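Local coordinates for probable E3 ubiquitin-protein ligase HERC1 (Homo sapiens, PDB 4QT6), which probably transfers ubiquitin to target proteins as a HECT-type E3 ligase, with a SPRY domain that is likely to mediate protein interactions, at residues L29-T35 with A134-C139; T55-R61 with S73-R79. All coordinates share one frame; numbering follows the deposited sequence. Where two conformers were deposited one is given.

Interaction 1: L29-T35 with A134-C139; sequences LASTGVT and AELYPC. With ARF (formamide), chain D.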
loop_
_atom_site.group_PDB
_atom_site.type_symbol
_atom_site.label_atom_id
_atom_site.label_comp_id
_atom_site.label_asym_id
_atom_site.label_seq_id
_atom_site.Cartn_x
_atom_site.Cartn_y
_atom_site.Cartn_z
ATOM N N LEU A 29 -1.351 4.316 -7.466
ATOM C CA LEU A 29 -0.664 3.102 -7.892
ATOM C C LEU A 29 0.671 3.391 -8.551
ATOM O O LEU A 29 0.868 4.442 -9.179
ATOM C CB LEU A 29 -1.516 2.305 -8.886
ATOM C CG LEU A 29 -2.631 1.421 -8.299
ATOM C CD1 LEU A 29 -3.650 2.183 -7.455
ATOM C CD2 LEU A 29 -3.309 0.707 -9.458
ATOM N N ALA A 30 1.553 2.402 -8.464
ATOM C CA ALA A 30 2.831 2.454 -9.145
ATOM C C ALA A 30 2.650 2.371 -10.653
ATOM O O ALA A 30 1.626 1.896 -11.166
ATOM C CB ALA A 30 3.731 1.347 -8.661
ATOM N N SER A 31 3.693 2.758 -11.374
ATOM C CA SER A 31 3.656 2.714 -12.818
ATOM C C SER A 31 3.550 1.317 -13.409
ATOM O O SER A 31 2.746 1.066 -14.353
ATOM C CB SER A 31 4.914 3.411 -13.361
ATOM O OG SER A 31 4.941 4.769 -12.983
ATOM N N THR A 32 4.324 0.392 -12.855
ATOM C CA THR A 32 4.487 -0.937 -13.443
ATOM C C THR A 32 3.774 -2.020 -12.641
ATOM O O THR A 32 3.862 -2.062 -11.421
ATOM C CB THR A 32 5.984 -1.346 -13.454
ATOM O OG1 THR A 32 6.786 -0.267 -13.956
ATOM C CG2 THR A 32 6.209 -2.593 -14.319
ATOM N N GLY A 33 3.067 -2.879 -13.365
ATOM C CA GLY A 33 2.324 -3.962 -12.750
ATOM C C GLY A 33 3.131 -5.236 -12.728
ATOM O O GLY A 33 4.098 -5.397 -13.497
ATOM N N VAL A 34 2.729 -6.143 -11.839
ATOM C CA VAL A 34 3.345 -7.455 -11.691
ATOM C C VAL A 34 2.358 -8.518 -12.179
ATOM O O VAL A 34 1.203 -8.527 -11.735
ATOM C CB VAL A 34 3.719 -7.712 -10.218
ATOM C CG1 VAL A 34 4.442 -9.048 -10.047
ATOM C CG2 VAL A 34 4.601 -6.590 -9.695
ATOM N N THR A 35 2.810 -9.409 -13.066
ATOM C CA THR A 35 1.902 -10.396 -13.673
ATOM C C THR A 35 2.289 -11.852 -13.495
ATOM O O THR A 35 1.511 -12.760 -13.844
ATOM C CB THR A 35 1.701 -10.112 -15.169
ATOM O OG1 THR A 35 2.978 -9.981 -15.793
ATOM C CG2 THR A 35 0.941 -8.839 -15.361
ATOM N N ALA A 134 -4.877 -11.085 -11.957
ATOM C CA ALA A 134 -3.901 -11.387 -12.969
ATOM C C ALA A 134 -2.751 -10.400 -12.967
ATOM O O ALA A 134 -1.616 -10.786 -13.284
ATOM C CB ALA A 134 -4.538 -11.399 -14.338
ATOM N N GLU A 135 -3.050 -9.137 -12.680
ATOM C CA GLU A 135 -2.020 -8.103 -12.668
ATOM C C GLU A 135 -2.252 -7.190 -11.474
ATOM O O GLU A 135 -3.377 -6.744 -11.228
ATOM C CB GLU A 135 -2.049 -7.298 -13.957
ATOM C CG GLU A 135 -0.993 -6.197 -14.024
ATOM C CD GLU A 135 -0.614 -5.766 -15.418
ATOM O OE1 GLU A 135 -1.333 -6.064 -16.383
ATOM O OE2 GLU A 135 0.460 -5.122 -15.550
ATOM N N LEU A 136 -1.186 -6.901 -10.741
ATOM C CA LEU A 136 -1.288 -6.096 -9.521
ATOM C C LEU A 136 -0.219 -5.034 -9.487
ATOM O O LEU A 136 0.899 -5.228 -9.989
ATOM C CB LEU A 136 -1.227 -6.945 -8.247
ATOM C CG LEU A 136 -2.492 -7.775 -8.001
ATOM C CD1 LEU A 136 -2.275 -8.785 -6.877
ATOM C CD2 LEU A 136 -3.656 -6.852 -7.671
ATOM N N TYR A 137 -0.588 -3.893 -8.912
ATOM C CA TYR A 137 0.333 -2.760 -8.802
ATOM C C TYR A 137 0.530 -2.431 -7.345
ATOM O O TYR A 137 -0.431 -2.328 -6.602
ATOM C CB TYR A 137 -0.232 -1.508 -9.476
ATOM C CG TYR A 137 -0.531 -1.664 -10.930
ATOM C CD1 TYR A 137 -1.698 -2.323 -11.359
ATOM C CD2 TYR A 137 0.325 -1.162 -11.886
ATOM C CE1 TYR A 137 -1.961 -2.481 -12.705
ATOM C CE2 TYR A 137 0.053 -1.327 -13.237
ATOM C CZ TYR A 137 -1.098 -1.971 -13.624
ATOM O OH TYR A 137 -1.343 -2.107 -14.981
ATOM N N PRO A 138 1.779 -2.205 -6.924
ATOM C CA PRO A 138 1.993 -1.542 -5.626
ATOM C C PRO A 138 1.133 -0.290 -5.481
ATOM O O PRO A 138 0.947 0.448 -6.458
ATOM C CB PRO A 138 3.485 -1.197 -5.655
ATOM C CG PRO A 138 4.076 -2.229 -6.549
ATOM C CD PRO A 138 3.057 -2.498 -7.615
ATOM N N CYS A 139 0.564 -0.078 -4.302
ATOM C CA CYS A 139 -0.326 1.068 -4.068
ATOM C C CYS A 139 -0.300 1.579 -2.663
ATOM O O CYS A 139 0.104 0.898 -1.744
ATOM C CB CYS A 139 -1.774 0.736 -4.412
ATOM S SG CYS A 139 -2.596 -0.378 -3.275
HETATM N N ARF D . 7.531 -5.999 -11.985
HETATM C C ARF D . 8.353 -5.119 -11.409
HETATM O O ARF D . 7.900 -4.057 -11.005
HETATM O O HOH W 1 2.609 -2.643 -16.238
#
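Three backbone hydrogen bonds in two separate groups hold Leu29-Thr35 against Ala134-Cys139. Ala30 N donates to Pro138 O at 2.9 Å, whereas Val34 and Leu136 bond reciprocally, Val34 N reaching Leu136 O at 2.8 Å in the carbonyl plane. Between the two groups the register slips by two residues as Ser31 and Thr32 loop outward.

Tyr137 fills this interval. With CG anti to its own carbonyl carbon (chi1 -59°), its ring stands beneath the loop and takes Gly33 CA over one face, a CH-pi contact 3.8 Å from the centroid and displaced toward the rim. Leu29 crosses the tyrosine at about a right angle, its CD2 packing 3.8 Å from Tyr137 CB. With an alanine here, Gly33 CA would probably lose the ring face it rests on, and Leu29 CD2 its contacts with the ring atoms CG and CD1.

At the outer end Thr35 CG2 lies alongside the extended Glu135 chain, 3.4 Å from Glu135 CD. A water accepts from Gly33 N and donates only weakly to Glu135 OE2.

The chemistry thus implies a junction in which backbone bonds secure both ends and the loop between them packs through Gly33 on an aromatic face.

Interaction 2: T55-R61 with S73-R79; sequences TCVGVSR and SDMWLYR. With ARF (formamide), chain C; ARF (formamide), chain B.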
loop_
_atom_site.group_PDB
_atom_site.type_symbol
_atom_site.label_atom_id
_atom_site.label_comp_id
_atom_site.label_asym_id
_atom_site.label_seq_id
_atom_site.Cartn_x
_atom_site.Cartn_y
_atom_site.Cartn_z
ATOM N N THR A 55 -3.044 6.200 6.510
ATOM C CA THR A 55 -2.469 5.486 5.357
ATOM C C THR A 55 -2.688 3.985 5.424
ATOM O O THR A 55 -2.557 3.377 6.505
ATOM C CB THR A 55 -0.956 5.712 5.349
ATOM O OG1 THR A 55 -0.699 7.111 5.215
ATOM C CG2 THR A 55 -0.255 4.944 4.215
ATOM N N CYS A 56 -2.923 3.387 4.257
ATOM C CA CYS A 56 -2.752 1.943 4.063
ATOM C C CYS A 56 -1.811 1.739 2.891
ATOM O O CYS A 56 -1.791 2.565 1.984
ATOM C CB CYS A 56 -4.045 1.244 3.707
ATOM S SG CYS A 56 -5.343 1.322 4.973
ATOM N N VAL A 57 -1.051 0.646 2.903
ATOM C CA VAL A 57 -0.193 0.285 1.761
ATOM C C VAL A 57 -0.531 -1.101 1.295
ATOM O O VAL A 57 -1.097 -1.879 2.039
ATOM C CB VAL A 57 1.300 0.377 2.114
ATOM C CG1 VAL A 57 1.607 1.763 2.667
ATOM C CG2 VAL A 57 1.751 -0.710 3.108
ATOM N N GLY A 58 -0.213 -1.420 0.053
ATOM C CA GLY A 58 -0.453 -2.773 -0.408
ATOM C C GLY A 58 -0.366 -2.871 -1.905
ATOM O O GLY A 58 0.557 -2.316 -2.511
ATOM N N VAL A 59 -1.297 -3.618 -2.494
ATOM C CA VAL A 59 -1.386 -3.765 -3.946
ATOM C C VAL A 59 -2.832 -3.594 -4.415
ATOM O O VAL A 59 -3.769 -3.773 -3.625
ATOM C CB VAL A 59 -0.831 -5.129 -4.422
ATOM C CG1 VAL A 59 0.673 -5.187 -4.205
ATOM C CG2 VAL A 59 -1.534 -6.284 -3.720
ATOM N N SER A 60 -2.982 -3.226 -5.677
ATOM C CA SER A 60 -4.281 -2.935 -6.281
ATOM C C SER A 60 -4.372 -3.437 -7.709
ATOM O O SER A 60 -3.392 -3.414 -8.477
ATOM C CB SER A 60 -4.536 -1.435 -6.300
ATOM O OG SER A 60 -5.850 -1.140 -6.751
ATOM N N ARG A 61 -5.595 -3.818 -8.071
ATOM C CA ARG A 61 -5.999 -3.932 -9.461
ATOM C C ARG A 61 -6.122 -2.572 -10.103
ATOM O O ARG A 61 -6.278 -1.551 -9.413
ATOM C CB ARG A 61 -7.379 -4.589 -9.538
ATOM C CG ARG A 61 -7.388 -6.024 -9.111
ATOM C CD ARG A 61 -8.807 -6.558 -9.215
ATOM N NE ARG A 61 -8.799 -8.017 -9.186
ATOM C CZ ARG A 61 -9.089 -8.780 -8.139
ATOM N NH1 ARG A 61 -9.464 -8.287 -6.957
ATOM N NH2 ARG A 61 -9.038 -10.086 -8.301
ATOM N N SER A 73 -12.428 -4.979 -2.656
ATOM C CA SER A 73 -11.815 -6.199 -3.193
ATOM C C SER A 73 -10.882 -5.885 -4.367
ATOM O O SER A 73 -10.296 -6.799 -4.950
ATOM C CB SER A 73 -12.918 -7.179 -3.627
ATOM O OG SER A 73 -13.602 -7.666 -2.468
ATOM N N ASP A 74 -10.729 -4.597 -4.698
ATOM C CA ASP A 74 -9.766 -4.197 -5.731
ATOM C C ASP A 74 -8.357 -4.124 -5.168
ATOM O O ASP A 74 -7.386 -4.263 -5.933
ATOM C CB ASP A 74 -10.140 -2.849 -6.344
ATOM C CG ASP A 74 -11.323 -2.941 -7.274
ATOM O OD1 ASP A 74 -11.555 -4.030 -7.861
ATOM O OD2 ASP A 74 -11.998 -1.906 -7.428
HETATM N N MSE A 75 -8.259 -3.921 -3.862
HETATM C CA MSE A 75 -6.982 -3.720 -3.164
HETATM C C MSE A 75 -6.803 -4.717 -2.048
HETATM O O MSE A 75 -7.770 -5.276 -1.500
HETATM C CB MSE A 75 -6.872 -2.301 -2.600
HETATM C CG MSE A 75 -7.246 -1.260 -3.648
HETATM SE SE MSE A 75 -6.963 0.546 -2.881
HETATM C CE MSE A 75 -6.696 1.455 -4.591
ATOM N N TRP A 76 -5.560 -4.943 -1.704
ATOM C CA TRP A 76 -5.156 -5.728 -0.549
ATOM C C TRP A 76 -4.315 -4.780 0.291
ATOM O O TRP A 76 -3.243 -4.325 -0.149
ATOM C CB TRP A 76 -4.300 -6.924 -0.976
ATOM C CG TRP A 76 -5.022 -8.108 -1.569
ATOM C CD1 TRP A 76 -5.285 -9.291 -0.928
ATOM C CD2 TRP A 76 -5.511 -8.264 -2.904
ATOM N NE1 TRP A 76 -5.933 -10.141 -1.762
ATOM C CE2 TRP A 76 -6.072 -9.564 -2.991
ATOM C CE3 TRP A 76 -5.570 -7.434 -4.026
ATOM C CZ2 TRP A 76 -6.660 -10.037 -4.155
ATOM C CZ3 TRP A 76 -6.150 -7.921 -5.188
ATOM C CH2 TRP A 76 -6.674 -9.219 -5.245
ATOM N N LEU A 77 -4.790 -4.435 1.482
ATOM C CA LEU A 77 -4.255 -3.285 2.195
ATOM C C LEU A 77 -3.835 -3.594 3.612
ATOM O O LEU A 77 -4.420 -4.447 4.291
ATOM C CB LEU A 77 -5.271 -2.154 2.211
ATOM C CG LEU A 77 -5.650 -1.577 0.865
ATOM C CD1 LEU A 77 -6.832 -0.623 1.000
ATOM C CD2 LEU A 77 -4.458 -0.878 0.217
ATOM N N TYR A 78 -2.853 -2.832 4.072
ATOM C CA TYR A 78 -2.233 -2.957 5.385
ATOM C C TYR A 78 -2.222 -1.547 5.990
ATOM O O TYR A 78 -1.660 -0.589 5.432
ATOM C CB TYR A 78 -0.832 -3.593 5.213
ATOM C CG TYR A 78 0.100 -3.705 6.387
ATOM C CD1 TYR A 78 -0.379 -3.904 7.674
ATOM C CD2 TYR A 78 1.489 -3.731 6.191
ATOM C CE1 TYR A 78 0.502 -4.017 8.744
ATOM C CE2 TYR A 78 2.370 -3.860 7.253
ATOM C CZ TYR A 78 1.867 -4.021 8.529
ATOM O OH TYR A 78 2.765 -4.136 9.582
ATOM N N ARG A 79 -2.899 -1.422 7.128
ATOM C CA ARG A 79 -3.223 -0.122 7.731
ATOM C C ARG A 79 -2.207 0.319 8.793
ATOM O O ARG A 79 -1.940 -0.417 9.768
ATOM C CB ARG A 79 -4.632 -0.222 8.328
ATOM C CG ARG A 79 -5.170 1.021 8.997
ATOM C CD ARG A 79 -6.606 0.769 9.435
ATOM N NE ARG A 79 -7.132 1.812 10.308
ATOM C CZ ARG A 79 -8.124 1.637 11.185
ATOM N NH1 ARG A 79 -8.710 0.441 11.326
ATOM N NH2 ARG A 79 -8.522 2.663 11.930
HETATM N N ARF C . 4.385 -6.535 9.465
HETATM C C ARF C . 4.670 -7.389 10.455
HETATM O O ARF C . 4.169 -7.221 11.560
HETATM N N ARF B . -6.249 7.067 12.740
HETATM C C ARF B . -7.110 6.051 12.711
HETATM O O ARF B . -7.173 5.312 11.741
#
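Gly58 breaks the regular pattern of side chains between Thr55-Arg61 and Ser73-Arg79. Its backbone angles would jam any CB against the preceding carbonyl O, and such a CB would also clash with Trp76 O. The bare CA instead comes 3.2 Å from Trp76 O in a CA-H...O contact.

Around this point the strands form an antiparallel pair. Val57 and Val59 each exchange two hydrogen bonds, with Tyr78 and Trp76 respectively; the bond from Tyr78 N to Val57 O is the most bent, at 138°. Arg61 N extends the series beyond the strand end, meeting Asp74 O at 2.8 Å almost head-on.

Arg61 reaches, extended, across to the partner segment. Its guanidinium presents one face to Trp76 CH2, 3.4 Å from NH1, with the two planes inclined by 40°, while Ser73 O lies at the guanidinium edge. NH2 makes a salt bridge with Asp132, which probably helps fix the rotation of the group.

On the Val59 side, CG2 packs 3.9 Å from Trp76 CB. On the other face Ser60 OG, anti to its backbone N (chi1 -174°), touches Met75 CG and donates 2.7 Å to Arg61 O on a lone pair. Met75 is present as selenomethionine. Farther along, Cys56 SG lies 3.8 Å from Arg79 CB.

The polar ends of the last two residues also meet formamide: Tyr78 OH, which hydrogen-bonds Ser96 O, accepts from one molecule, and Arg79, whose NH1 and NE bond Tyr86 OH and Tyr143 OH, donates through NH2 to another in a nearly straight bond.

Strand 55-60 continues the sheet to strand 137-142, and strand 75-79 to strand 84-86. The Val57 and Val59 face packs on Phe43 and Trp41 of strand 38-47, in the opposing sheet of the SPRY beta-sandwich.

Overall arrangement
Interactions 1 and 2 are two joints in one antiparallel sheet, their centres about 11 Å apart, with the pairing of strands 137-142 and 55-60 between them. Strand 137-142, part of the first, pairs with strand 55-60 of the second: Tyr137 O lies 2.9 Å from Ser60 N, and Cys139 N lies 2.9 Å from Gly58 O, both probable hydrogen bonds. Packing follows the same seam, with Leu136 CD2 3.5 Å from Ser60 C. Along the chain, interaction 2 is nested within the loop that interaction 1 closes, so a local hairpin-like pairing sits inside a long-range one. Formamide molecules occupy sites beside both: one near Thr32-Val34, others at Tyr78 and at Arg79.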